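Local coordinates for protein elongation factor G (Thermus thermophilus, PDB 2DY1) that binds GTP together with a magnesium ion and probably acts as a GTPase elongation factor in protein synthesis, at residues Leu581-Arg586 and Gly608-Val613; Ala596-Ile601 and Glu616-Glu621; Tyr576-Leu581 and Tyr639-Ser644; Phe449-Val454 and Val622-Lys627. All blocks are in the same frame, centred on the assembly; numbering follows the deposited sequence.

Contact 1: Leu581-Arg586 and Gly608-Val613; sequences LAPQER and GALSVV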
# COMPACT_ATOMS: atom_id res chain seq x y z
N LEU A 581 -12.76 -14.25 -3.55
CA LEU A 581 -13.85 -14.00 -2.61
C LEU A 581 -14.92 -13.30 -3.43
O LEU A 581 -14.67 -12.25 -4.02
CB LEU A 581 -13.37 -13.09 -1.47
CG LEU A 581 -14.25 -12.93 -0.22
CD1 LEU A 581 -15.59 -12.36 -0.61
CD2 LEU A 581 -14.41 -14.26 0.48
N ALA A 582 -16.12 -13.88 -3.48
CA ALA A 582 -17.18 -13.27 -4.27
C ALA A 582 -18.58 -13.53 -3.71
O ALA A 582 -18.82 -14.53 -3.04
CB ALA A 582 -17.10 -13.77 -5.71
N PRO A 583 -19.51 -12.60 -4.00
CA PRO A 583 -20.90 -12.72 -3.53
C PRO A 583 -21.44 -14.07 -3.98
O PRO A 583 -21.05 -14.58 -5.03
CB PRO A 583 -21.59 -11.56 -4.23
CG PRO A 583 -20.50 -10.53 -4.32
CD PRO A 583 -19.33 -11.36 -4.77
N GLN A 584 -22.34 -14.64 -3.19
CA GLN A 584 -22.90 -15.94 -3.54
C GLN A 584 -23.61 -15.94 -4.90
O GLN A 584 -23.45 -16.87 -5.68
CB GLN A 584 -23.85 -16.42 -2.44
CG GLN A 584 -25.03 -15.52 -2.14
CD GLN A 584 -26.35 -16.19 -2.47
OE1 GLN A 584 -26.74 -16.29 -3.63
NE2 GLN A 584 -27.04 -16.68 -1.43
N GLU A 585 -24.38 -14.89 -5.18
CA GLU A 585 -25.09 -14.81 -6.46
C GLU A 585 -24.13 -14.59 -7.64
O GLU A 585 -24.51 -14.79 -8.79
CB GLU A 585 -26.16 -13.70 -6.42
CG GLU A 585 -27.24 -13.91 -5.35
CD GLU A 585 -28.59 -13.29 -5.70
OE1 GLU A 585 -29.22 -13.74 -6.68
OE2 GLU A 585 -29.03 -12.35 -4.99
N ARG A 586 -22.90 -14.18 -7.34
CA ARG A 586 -21.89 -13.94 -8.37
C ARG A 586 -20.92 -15.11 -8.55
O ARG A 586 -20.11 -15.12 -9.48
CB ARG A 586 -21.08 -12.67 -8.07
CG ARG A 586 -21.62 -11.38 -8.69
CD ARG A 586 -22.75 -11.66 -9.68
NE ARG A 586 -22.41 -11.34 -11.07
CZ ARG A 586 -22.31 -10.11 -11.56
NH1 ARG A 586 -21.99 -9.93 -12.83
NH2 ARG A 586 -22.51 -9.06 -10.77
N GLY A 608 -20.37 -15.77 5.15
CA GLY A 608 -21.59 -14.99 5.07
C GLY A 608 -22.20 -15.30 3.72
O GLY A 608 -22.16 -16.45 3.28
N ALA A 609 -22.76 -14.30 3.06
CA ALA A 609 -23.35 -14.51 1.74
C ALA A 609 -22.22 -14.57 0.72
O ALA A 609 -22.45 -14.72 -0.48
CB ALA A 609 -24.30 -13.40 1.41
N LEU A 610 -21.00 -14.44 1.22
CA LEU A 610 -19.81 -14.49 0.38
C LEU A 610 -19.25 -15.90 0.44
O LEU A 610 -19.52 -16.65 1.38
CB LEU A 610 -18.75 -13.51 0.88
CG LEU A 610 -18.99 -12.01 0.65
CD1 LEU A 610 -17.92 -11.20 1.38
CD2 LEU A 610 -18.95 -11.72 -0.84
N SER A 611 -18.47 -16.27 -0.58
CA SER A 611 -17.86 -17.58 -0.62
C SER A 611 -16.44 -17.45 -1.15
O SER A 611 -16.17 -16.62 -2.01
CB SER A 611 -18.67 -18.53 -1.52
OG SER A 611 -18.57 -18.14 -2.88
N VAL A 612 -15.53 -18.26 -0.61
CA VAL A 612 -14.14 -18.24 -1.03
C VAL A 612 -13.89 -19.40 -2.00
O VAL A 612 -14.08 -20.56 -1.64
CB VAL A 612 -13.18 -18.39 0.17
CG1 VAL A 612 -11.73 -18.29 -0.29
CG2 VAL A 612 -13.48 -17.32 1.21
N VAL A 613 -13.47 -19.07 -3.22
CA VAL A 613 -13.19 -20.10 -4.21
C VAL A 613 -11.68 -20.31 -4.33
O VAL A 613 -10.94 -19.36 -4.59
CB VAL A 613 -13.75 -19.70 -5.60
CG1 VAL A 613 -13.42 -20.78 -6.62
CG2 VAL A 613 -15.25 -19.49 -5.52

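Contact 2: Ala596-Ile601 and Glu616-Glu621; sequences ARRGRI and EVPLAE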
# COMPACT_ATOMS: atom_id res chain seq x y z
N ALA A 596 -13.12 -20.97 -18.07
CA ALA A 596 -12.63 -20.52 -19.37
C ALA A 596 -11.15 -20.14 -19.31
O ALA A 596 -10.50 -19.97 -20.34
CB ALA A 596 -13.46 -19.34 -19.86
N ARG A 597 -10.63 -20.00 -18.09
CA ARG A 597 -9.22 -19.64 -17.91
C ARG A 597 -8.41 -20.90 -17.58
O ARG A 597 -7.29 -20.82 -17.07
CB ARG A 597 -9.07 -18.61 -16.78
CG ARG A 597 -9.64 -17.23 -17.11
CD ARG A 597 -9.63 -16.31 -15.88
NE ARG A 597 -10.37 -15.07 -16.11
CZ ARG A 597 -9.90 -14.00 -16.75
NH1 ARG A 597 -8.66 -14.00 -17.24
NH2 ARG A 597 -10.67 -12.93 -16.92
N ARG A 598 -8.99 -22.06 -17.89
CA ARG A 598 -8.35 -23.35 -17.64
C ARG A 598 -8.11 -23.55 -16.16
O ARG A 598 -7.16 -24.22 -15.76
CB ARG A 598 -7.02 -23.45 -18.39
CG ARG A 598 -7.14 -23.34 -19.90
CD ARG A 598 -5.85 -23.76 -20.58
NE ARG A 598 -4.81 -22.75 -20.51
CZ ARG A 598 -3.54 -22.99 -20.20
NH1 ARG A 598 -3.15 -24.23 -19.91
NH2 ARG A 598 -2.65 -22.00 -20.19
N GLY A 599 -8.97 -22.96 -15.34
CA GLY A 599 -8.82 -23.10 -13.90
C GLY A 599 -9.32 -24.42 -13.34
O GLY A 599 -10.22 -25.05 -13.91
N ARG A 600 -8.74 -24.83 -12.23
CA ARG A 600 -9.12 -26.05 -11.56
C ARG A 600 -9.60 -25.69 -10.17
O ARG A 600 -8.80 -25.29 -9.32
CB ARG A 600 -7.93 -27.02 -11.49
CG ARG A 600 -7.78 -27.71 -10.14
CD ARG A 600 -6.92 -28.95 -10.24
NE ARG A 600 -6.58 -29.46 -8.92
CZ ARG A 600 -5.97 -30.62 -8.70
NH1 ARG A 600 -5.64 -31.40 -9.72
NH2 ARG A 600 -5.68 -30.99 -7.46
N ILE A 601 -10.90 -25.83 -9.95
CA ILE A 601 -11.46 -25.51 -8.65
C ILE A 601 -11.00 -26.57 -7.65
O ILE A 601 -11.17 -27.76 -7.88
CB ILE A 601 -13.00 -25.48 -8.70
CG1 ILE A 601 -13.46 -24.54 -9.82
CG2 ILE A 601 -13.56 -24.99 -7.36
CD1 ILE A 601 -14.96 -24.48 -10.00
N GLU A 616 -6.51 -23.43 -9.00
CA GLU A 616 -5.17 -23.42 -9.55
C GLU A 616 -5.44 -23.03 -10.99
O GLU A 616 -6.36 -23.55 -11.61
CB GLU A 616 -4.50 -24.79 -9.48
CG GLU A 616 -3.91 -25.13 -8.12
CD GLU A 616 -2.87 -26.24 -8.18
OE1 GLU A 616 -2.78 -26.92 -9.23
OE2 GLU A 616 -2.14 -26.42 -7.18
N VAL A 617 -4.64 -22.11 -11.52
CA VAL A 617 -4.84 -21.64 -12.87
C VAL A 617 -3.51 -21.23 -13.48
O VAL A 617 -2.62 -20.77 -12.77
CB VAL A 617 -5.79 -20.42 -12.86
CG1 VAL A 617 -5.20 -19.32 -11.97
CG2 VAL A 617 -6.00 -19.89 -14.28
N PRO A 618 -3.36 -21.40 -14.80
CA PRO A 618 -2.11 -21.02 -15.47
C PRO A 618 -1.92 -19.51 -15.35
O PRO A 618 -2.87 -18.76 -15.58
CB PRO A 618 -2.35 -21.42 -16.91
CG PRO A 618 -3.30 -22.56 -16.80
CD PRO A 618 -4.26 -22.08 -15.75
N LEU A 619 -0.72 -19.07 -14.99
CA LEU A 619 -0.46 -17.64 -14.87
C LEU A 619 -0.86 -16.93 -16.17
O LEU A 619 -1.34 -15.80 -16.15
CB LEU A 619 1.02 -17.39 -14.60
CG LEU A 619 1.46 -15.92 -14.62
CD1 LEU A 619 0.90 -15.23 -13.38
CD2 LEU A 619 2.98 -15.82 -14.66
N ALA A 620 -0.65 -17.60 -17.29
CA ALA A 620 -0.94 -17.04 -18.60
C ALA A 620 -2.41 -16.73 -18.81
O ALA A 620 -2.76 -16.01 -19.73
CB ALA A 620 -0.45 -18.00 -19.68
N GLU A 621 -3.26 -17.29 -17.95
CA GLU A 621 -4.70 -17.07 -18.09
C GLU A 621 -5.24 -16.03 -17.11
O GLU A 621 -6.43 -15.69 -17.16
CB GLU A 621 -5.45 -18.38 -17.85
CG GLU A 621 -5.10 -19.49 -18.82
CD GLU A 621 -5.42 -19.11 -20.25
OE1 GLU A 621 -6.60 -18.83 -20.54
OE2 GLU A 621 -4.49 -19.10 -21.08
O HOH W 1 -2.38 -19.60 -22.26

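Contact 3: Tyr576-Leu581 and Tyr639-Ser644; sequences YRLKVL and YTLEFS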
# COMPACT_ATOMS: atom_id res chain seq x y z
N TYR A 576 -0.51 -21.02 -10.86
CA TYR A 576 -0.68 -20.25 -9.63
C TYR A 576 -1.89 -20.70 -8.82
O TYR A 576 -2.84 -21.28 -9.37
CB TYR A 576 -0.84 -18.75 -9.97
CG TYR A 576 0.47 -18.03 -10.22
CD1 TYR A 576 1.36 -18.46 -11.20
CD2 TYR A 576 0.84 -16.93 -9.43
CE1 TYR A 576 2.60 -17.83 -11.38
CE2 TYR A 576 2.06 -16.29 -9.60
CZ TYR A 576 2.94 -16.75 -10.58
OH TYR A 576 4.17 -16.16 -10.71
N ARG A 577 -1.83 -20.46 -7.52
CA ARG A 577 -2.96 -20.75 -6.65
C ARG A 577 -3.78 -19.47 -6.63
O ARG A 577 -3.24 -18.41 -6.34
CB ARG A 577 -2.52 -21.20 -5.23
CG ARG A 577 -1.23 -20.63 -4.59
CD ARG A 577 -1.15 -21.12 -3.13
NE ARG A 577 0.17 -21.15 -2.46
CZ ARG A 577 1.20 -21.90 -2.84
NH1 ARG A 577 1.11 -22.69 -3.89
NH2 ARG A 577 2.32 -21.89 -2.11
N LEU A 578 -5.06 -19.57 -6.99
CA LEU A 578 -5.93 -18.40 -7.05
C LEU A 578 -7.08 -18.49 -6.07
O LEU A 578 -7.88 -19.43 -6.12
CB LEU A 578 -6.46 -18.23 -8.48
CG LEU A 578 -7.28 -17.02 -8.97
CD1 LEU A 578 -8.70 -17.47 -9.29
CD2 LEU A 578 -7.28 -15.90 -7.94
N LYS A 579 -7.16 -17.51 -5.17
CA LYS A 579 -8.23 -17.46 -4.18
C LYS A 579 -9.14 -16.31 -4.57
O LYS A 579 -8.68 -15.18 -4.76
CB LYS A 579 -7.65 -17.21 -2.79
CG LYS A 579 -6.76 -18.33 -2.28
CD LYS A 579 -6.24 -18.04 -0.87
CE LYS A 579 -5.43 -19.22 -0.33
NZ LYS A 579 -4.93 -18.96 1.05
N VAL A 580 -10.44 -16.58 -4.69
CA VAL A 580 -11.39 -15.54 -5.06
C VAL A 580 -12.54 -15.45 -4.08
O VAL A 580 -13.21 -16.45 -3.79
CB VAL A 580 -11.96 -15.79 -6.49
CG1 VAL A 580 -12.97 -14.70 -6.83
CG2 VAL A 580 -10.84 -15.79 -7.51
N LEU A 581 -12.76 -14.25 -3.55
CA LEU A 581 -13.85 -14.00 -2.61
C LEU A 581 -14.92 -13.30 -3.43
O LEU A 581 -14.67 -12.25 -4.02
CB LEU A 581 -13.37 -13.09 -1.47
CG LEU A 581 -14.25 -12.93 -0.22
CD1 LEU A 581 -15.59 -12.36 -0.61
CD2 LEU A 581 -14.41 -14.26 0.48
N TYR A 639 -9.19 -10.92 -4.62
CA TYR A 639 -8.47 -12.12 -5.03
C TYR A 639 -7.00 -12.06 -4.64
O TYR A 639 -6.46 -10.99 -4.37
CB TYR A 639 -8.56 -12.26 -6.55
CG TYR A 639 -7.53 -11.41 -7.27
CD1 TYR A 639 -6.25 -11.90 -7.53
CD2 TYR A 639 -7.81 -10.09 -7.59
CE1 TYR A 639 -5.26 -11.09 -8.08
CE2 TYR A 639 -6.83 -9.26 -8.15
CZ TYR A 639 -5.56 -9.76 -8.38
OH TYR A 639 -4.58 -8.93 -8.87
N THR A 640 -6.37 -13.23 -4.63
CA THR A 640 -4.94 -13.33 -4.36
C THR A 640 -4.40 -14.39 -5.31
O THR A 640 -5.04 -15.42 -5.54
CB THR A 640 -4.63 -13.79 -2.91
OG1 THR A 640 -5.10 -15.13 -2.72
CG2 THR A 640 -5.28 -12.85 -1.90
N LEU A 641 -3.23 -14.13 -5.88
CA LEU A 641 -2.57 -15.06 -6.79
C LEU A 641 -1.19 -15.35 -6.23
O LEU A 641 -0.48 -14.43 -5.82
CB LEU A 641 -2.43 -14.45 -8.19
CG LEU A 641 -3.60 -14.57 -9.17
CD1 LEU A 641 -3.35 -13.69 -10.40
CD2 LEU A 641 -3.78 -16.03 -9.57
N GLU A 642 -0.81 -16.62 -6.19
CA GLU A 642 0.51 -16.99 -5.69
C GLU A 642 1.06 -18.15 -6.50
O GLU A 642 0.32 -19.07 -6.85
CB GLU A 642 0.44 -17.39 -4.21
CG GLU A 642 0.08 -16.26 -3.25
CD GLU A 642 0.19 -16.67 -1.80
OE1 GLU A 642 0.03 -15.80 -0.92
OE2 GLU A 642 0.43 -17.87 -1.52
N PHE A 643 2.35 -18.09 -6.80
CA PHE A 643 3.00 -19.15 -7.58
C PHE A 643 2.87 -20.50 -6.89
O PHE A 643 3.05 -20.61 -5.67
CB PHE A 643 4.49 -18.84 -7.78
CG PHE A 643 5.24 -19.92 -8.50
CD1 PHE A 643 5.08 -20.10 -9.87
CD2 PHE A 643 6.07 -20.78 -7.80
CE1 PHE A 643 5.75 -21.13 -10.54
CE2 PHE A 643 6.75 -21.82 -8.46
CZ PHE A 643 6.59 -21.99 -9.83
N SER A 644 2.55 -21.51 -7.68
CA SER A 644 2.38 -22.86 -7.15
C SER A 644 3.47 -23.80 -7.67
O SER A 644 4.29 -24.30 -6.91
CB SER A 644 1.01 -23.40 -7.56
OG SER A 644 0.82 -24.73 -7.10
O HOH W 2 -3.77 -17.45 -3.73

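Contact 4: Phe449-Val454 and Val622-Lys627; sequences FSVPKV and VLEYYK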
# COMPACT_ATOMS: atom_id res chain seq x y z
N PHE A 449 2.05 0.50 -21.02
CA PHE A 449 2.07 -0.75 -20.26
C PHE A 449 1.59 -1.90 -21.14
O PHE A 449 0.71 -1.72 -21.99
CB PHE A 449 1.09 -0.69 -19.08
CG PHE A 449 1.38 0.39 -18.08
CD1 PHE A 449 2.66 0.90 -17.91
CD2 PHE A 449 0.37 0.83 -17.22
CE1 PHE A 449 2.93 1.82 -16.91
CE2 PHE A 449 0.64 1.75 -16.21
CZ PHE A 449 1.91 2.24 -16.05
N SER A 450 2.16 -3.08 -20.94
CA SER A 450 1.69 -4.28 -21.63
C SER A 450 1.60 -5.41 -20.61
O SER A 450 2.12 -5.31 -19.50
CB SER A 450 2.64 -4.67 -22.77
OG SER A 450 3.90 -5.10 -22.27
N VAL A 451 0.90 -6.49 -20.97
CA VAL A 451 0.79 -7.62 -20.07
C VAL A 451 2.17 -8.28 -20.10
O VAL A 451 2.72 -8.53 -21.18
CB VAL A 451 -0.25 -8.64 -20.57
CG1 VAL A 451 -0.28 -9.85 -19.65
CG2 VAL A 451 -1.64 -7.99 -20.64
N PRO A 452 2.75 -8.58 -18.93
CA PRO A 452 4.07 -9.21 -18.91
C PRO A 452 4.10 -10.54 -19.64
O PRO A 452 3.11 -11.28 -19.64
CB PRO A 452 4.35 -9.42 -17.42
CG PRO A 452 3.56 -8.29 -16.76
CD PRO A 452 2.27 -8.29 -17.57
N LYS A 453 5.25 -10.85 -20.22
CA LYS A 453 5.45 -12.13 -20.90
C LYS A 453 5.51 -13.22 -19.83
O LYS A 453 6.02 -12.98 -18.74
CB LYS A 453 6.76 -12.10 -21.68
CG LYS A 453 6.73 -11.16 -22.86
CD LYS A 453 8.08 -11.13 -23.53
CE LYS A 453 8.08 -10.22 -24.74
NZ LYS A 453 9.42 -10.19 -25.37
N VAL A 454 4.99 -14.40 -20.14
CA VAL A 454 5.00 -15.50 -19.18
C VAL A 454 6.35 -16.19 -19.21
O VAL A 454 6.91 -16.45 -20.28
CB VAL A 454 3.90 -16.54 -19.52
CG1 VAL A 454 4.02 -17.76 -18.62
CG2 VAL A 454 2.53 -15.90 -19.35
N VAL A 622 -4.37 -15.51 -16.24
CA VAL A 622 -4.80 -14.55 -15.23
C VAL A 622 -3.91 -13.32 -15.04
O VAL A 622 -3.94 -12.70 -13.98
CB VAL A 622 -4.92 -15.22 -13.84
CG1 VAL A 622 -6.13 -16.16 -13.81
CG2 VAL A 622 -3.63 -15.99 -13.53
N LEU A 623 -3.12 -12.95 -16.04
CA LEU A 623 -2.25 -11.80 -15.87
C LEU A 623 -3.03 -10.50 -15.73
O LEU A 623 -2.52 -9.50 -15.21
CB LEU A 623 -1.26 -11.71 -17.02
CG LEU A 623 -0.08 -12.68 -16.87
CD1 LEU A 623 0.69 -12.76 -18.17
CD2 LEU A 623 0.82 -12.22 -15.74
N GLU A 624 -4.28 -10.49 -16.21
CA GLU A 624 -5.11 -9.31 -16.07
C GLU A 624 -6.39 -9.64 -15.34
O GLU A 624 -7.41 -8.99 -15.54
CB GLU A 624 -5.44 -8.69 -17.44
CG GLU A 624 -4.23 -8.11 -18.12
CD GLU A 624 -4.58 -7.08 -19.16
OE1 GLU A 624 -5.34 -7.40 -20.09
OE2 GLU A 624 -4.09 -5.94 -19.03
N TYR A 625 -6.33 -10.64 -14.47
CA TYR A 625 -7.51 -11.02 -13.72
C TYR A 625 -7.96 -9.81 -12.89
O TYR A 625 -9.15 -9.59 -12.69
CB TYR A 625 -7.19 -12.21 -12.80
CG TYR A 625 -8.42 -12.90 -12.23
CD1 TYR A 625 -8.61 -12.99 -10.85
CD2 TYR A 625 -9.40 -13.44 -13.07
CE1 TYR A 625 -9.75 -13.62 -10.32
CE2 TYR A 625 -10.54 -14.06 -12.55
CZ TYR A 625 -10.70 -14.15 -11.18
OH TYR A 625 -11.83 -14.75 -10.66
N TYR A 626 -6.99 -8.99 -12.45
CA TYR A 626 -7.31 -7.81 -11.66
C TYR A 626 -8.25 -6.85 -12.39
O TYR A 626 -9.01 -6.13 -11.75
CB TYR A 626 -6.03 -7.07 -11.22
CG TYR A 626 -5.29 -6.32 -12.31
CD1 TYR A 626 -4.46 -7.00 -13.21
CD2 TYR A 626 -5.38 -4.93 -12.41
CE1 TYR A 626 -3.75 -6.31 -14.18
CE2 TYR A 626 -4.67 -4.23 -13.39
CZ TYR A 626 -3.85 -4.93 -14.26
OH TYR A 626 -3.13 -4.23 -15.20
N LYS A 627 -8.22 -6.86 -13.72
CA LYS A 627 -9.09 -5.98 -14.51
C LYS A 627 -10.50 -6.54 -14.68
O LYS A 627 -11.46 -5.79 -14.78
CB LYS A 627 -8.50 -5.72 -15.90
CG LYS A 627 -7.26 -4.83 -15.92
CD LYS A 627 -6.87 -4.46 -17.35
CE LYS A 627 -5.65 -3.56 -17.36
NZ LYS A 627 -5.18 -3.27 -18.76

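Contact 1: Leu581-Arg586 and Gly608-Val613
Leu581 sends one methyl branch to each of two residues of the neighbouring strand, Leu610 and Val612, where the first and third strands of the ferredoxin-like C-terminal domain run antiparallel. This is the tight side of the contact. With its CG anti to the backbone N (chi1 -168°), Leu581 brings CD1 to 3.3 Å from CD1 of Leu610, the two side chains crossing at about a right angle. Its other branch, CD2, presses on CG2 of Val612 at 3.3 Å; both approaches are closer than methyl groups usually come. Because one forked residue fills both places, an alanine here would probably open a gap between Leu610 and Val612 and let the Leu610 branches turn. Next along, on the other sheet face, Ala582 and Ser611 form a hydrogen-bonded pair, with Ala582 N 3.1 Å from Ser611 O and Ser611 N 3.0 Å from Ala582 O. Their small side chains suit the face covered by helix 587-596, where Val590 meets Ala582 and Val587 meets Ser611. Ser611 OG is buried there without a polar partner. Pro583, which lacks an N-H, takes a non-hydrogen-bonded place opposite Leu610 and rests its ring CD 4.0 Å from CD2 of that leucine. Beyond it the contact loosens: Gln584 and Ala609 are exposed, and their side chains barely meet. One short but bent bond closes this end, Gln584 N giving its hydrogen to Ala609 O at 2.7 Å.

Contact 2: Ala596-Ile601 and Glu616-Glu621
Arg597 and Glu621 meet where the turn leaving helix 587-596 passes the end of the beta hairpin formed by strands 600-607 and 610-618, in the ferredoxin-like C-terminal domain. Arg597 NH1 donates to the backbone Glu621 O at 2.8 Å, and that oxygen lies almost in the guanidinium plane, at the edge of the group. Lower down, the CB atoms of Arg597 and Glu621 pack 3.8 Å apart, so the arginine is used both as an apolar arm and as a donor. Arg598 goes the other way: bent at its third torsion (chi3 -77°), it lays one guanidinium face on the Pro618 ring, whose CG stands 3.3 Å above the plane, offset toward the rim. A proline suits the place: its rigid, apolar ring lies against the flat group. At the edge of the same group Arg598 NH2 makes a long salt bridge of 3.5 Å to Glu621 OE2, and a water that donates to this oxygen also bonds weakly to NH2; the stronger partner of Arg598 is Glu573, through NH1. In the next shell, Asp593 holds Arg597 NE by a salt bridge. A leucine in place of Arg597 would probably leave Asp593 without its countercharge and Glu621 O without this donor. The backbone is set by a Schellman motif that ends the helix, with Arg598 as its positive-phi residue. The hairpin then begins with Arg600 and Glu616, a hydrogen-bonded pair with Arg600 N 2.8 Å from Glu616 O. Just before it, Gly599, having no side chain, brings its CA within 3.4 Å of Glu616 O.

Contact 3: Tyr576-Leu581 and Tyr639-Ser644
Arg577 climbs along Glu642 on the partner strand and ends beside Phe643. Its CB lies 3.9 Å from Glu642 O, and CG, held between the backbone N and the carbonyl carbon at an unusual chi1 of 33°, comes within 3.2 Å of the same oxygen. The chain then runs extended: CD passes Glu642 OE2 at 4.0 Å, and NE reaches that oxygen at 3.4 Å in a weak hydrogen bond within a salt bridge, the guanidinium and carboxylate planes 60° apart. At the tip, Phe643 O lies over one guanidinium face, toward the rim, too poorly angled for a hydrogen bond from NH1. These strands are the central first strand and the edge fourth strand of the ferredoxin-like sheet, paired antiparallel through reciprocal backbone bonds at Arg577-Glu642 and Lys579-Thr640. The charged side chains and the threonine hydroxyl of those pairs suit the exposed face. A water gives a hydrogen to Arg577 O at 2.8 Å and also bonds to Thr640 OG1. On the other face, turned to helices 587-596 and 625-633, residues are aliphatic or aromatic, and CB of Leu578 meets CD2 of Leu641 at 3.6 Å. At the far end Phe643 CA sits 3.6 Å from the centroid of the Tyr576 ring, a CH-pi contact over its face. The Phe643 ring points its edge at that face in an offset edge-to-face pair, planes at 80°.

Contact 4: Phe449-Val454 and Val622-Lys627
Val451 straddles the two middle residues of the turn that leads into helix 625-633, one methyl on Leu623 and the other on Glu624. Its first branch is anti to the backbone N (chi1 177°), which sets CG1 against the flank of Leu623; CG1 touches both CB and CD1 of that leucine, each at 3.4 Å, a tight fit in which the two side chains pass at a slant. CG2 lies 3.4 Å from CD of Glu624, where the aliphatic stem runs into the carboxylate. The tip of Leu623 carries on along the 449-454 segment. There its CD1 comes 3.2 Å from the backbone Pro452 O and 3.8 Å from CG2 of Val454, and a branched leucine is long enough to bridge from Val451 to Val454. Glu624 is kept in place from the other end: Lys627 NZ, one helical turn on, forms a salt bridge to its OE2 at 2.9 Å, coming from above the carboxylate plane. The leucine is presented by a type I turn from Val622 to Tyr625, and Glu624 occupies the N-cap position of the helix. On the opposite segment, Glu422 accepts from Lys453 N and also touches Pro452, while Ala620 and Pro574 line Val454. Joined by van der Waals contacts alone, the Glu624 carboxylate and the Pro452 carbonyl among them, the segments bury a small 220 Å². The interface joins the chain leaving the last strand of the domain III sheet to the turn that links the third strand to the second helix of the ferredoxin-like C-terminal domain, an interdomain contact of elongation factor G.

In the fold
Contacts 1, 2 and 3 belong to one antiparallel sheet of the C-terminal domain: strand 569-583 pairs with 610-618 in contact 1 and with 638-648 in contact 3, and 610-618 pairs with 600-607 in contact 2. Contacts 1 and 3 share Leu581, their centres about 15 Å apart; the centres of contacts 2 and 3 are about 10 Å apart. Contacts 1 and 2 interleave along the chain, both nested within the loop closed by contact 3. Contact 4, its centre about 13 Å from that of contact 2, brings in residues 449-454 from far earlier in the chain. It places this domain against the chain leaving the domain III sheet, away from the GTP site.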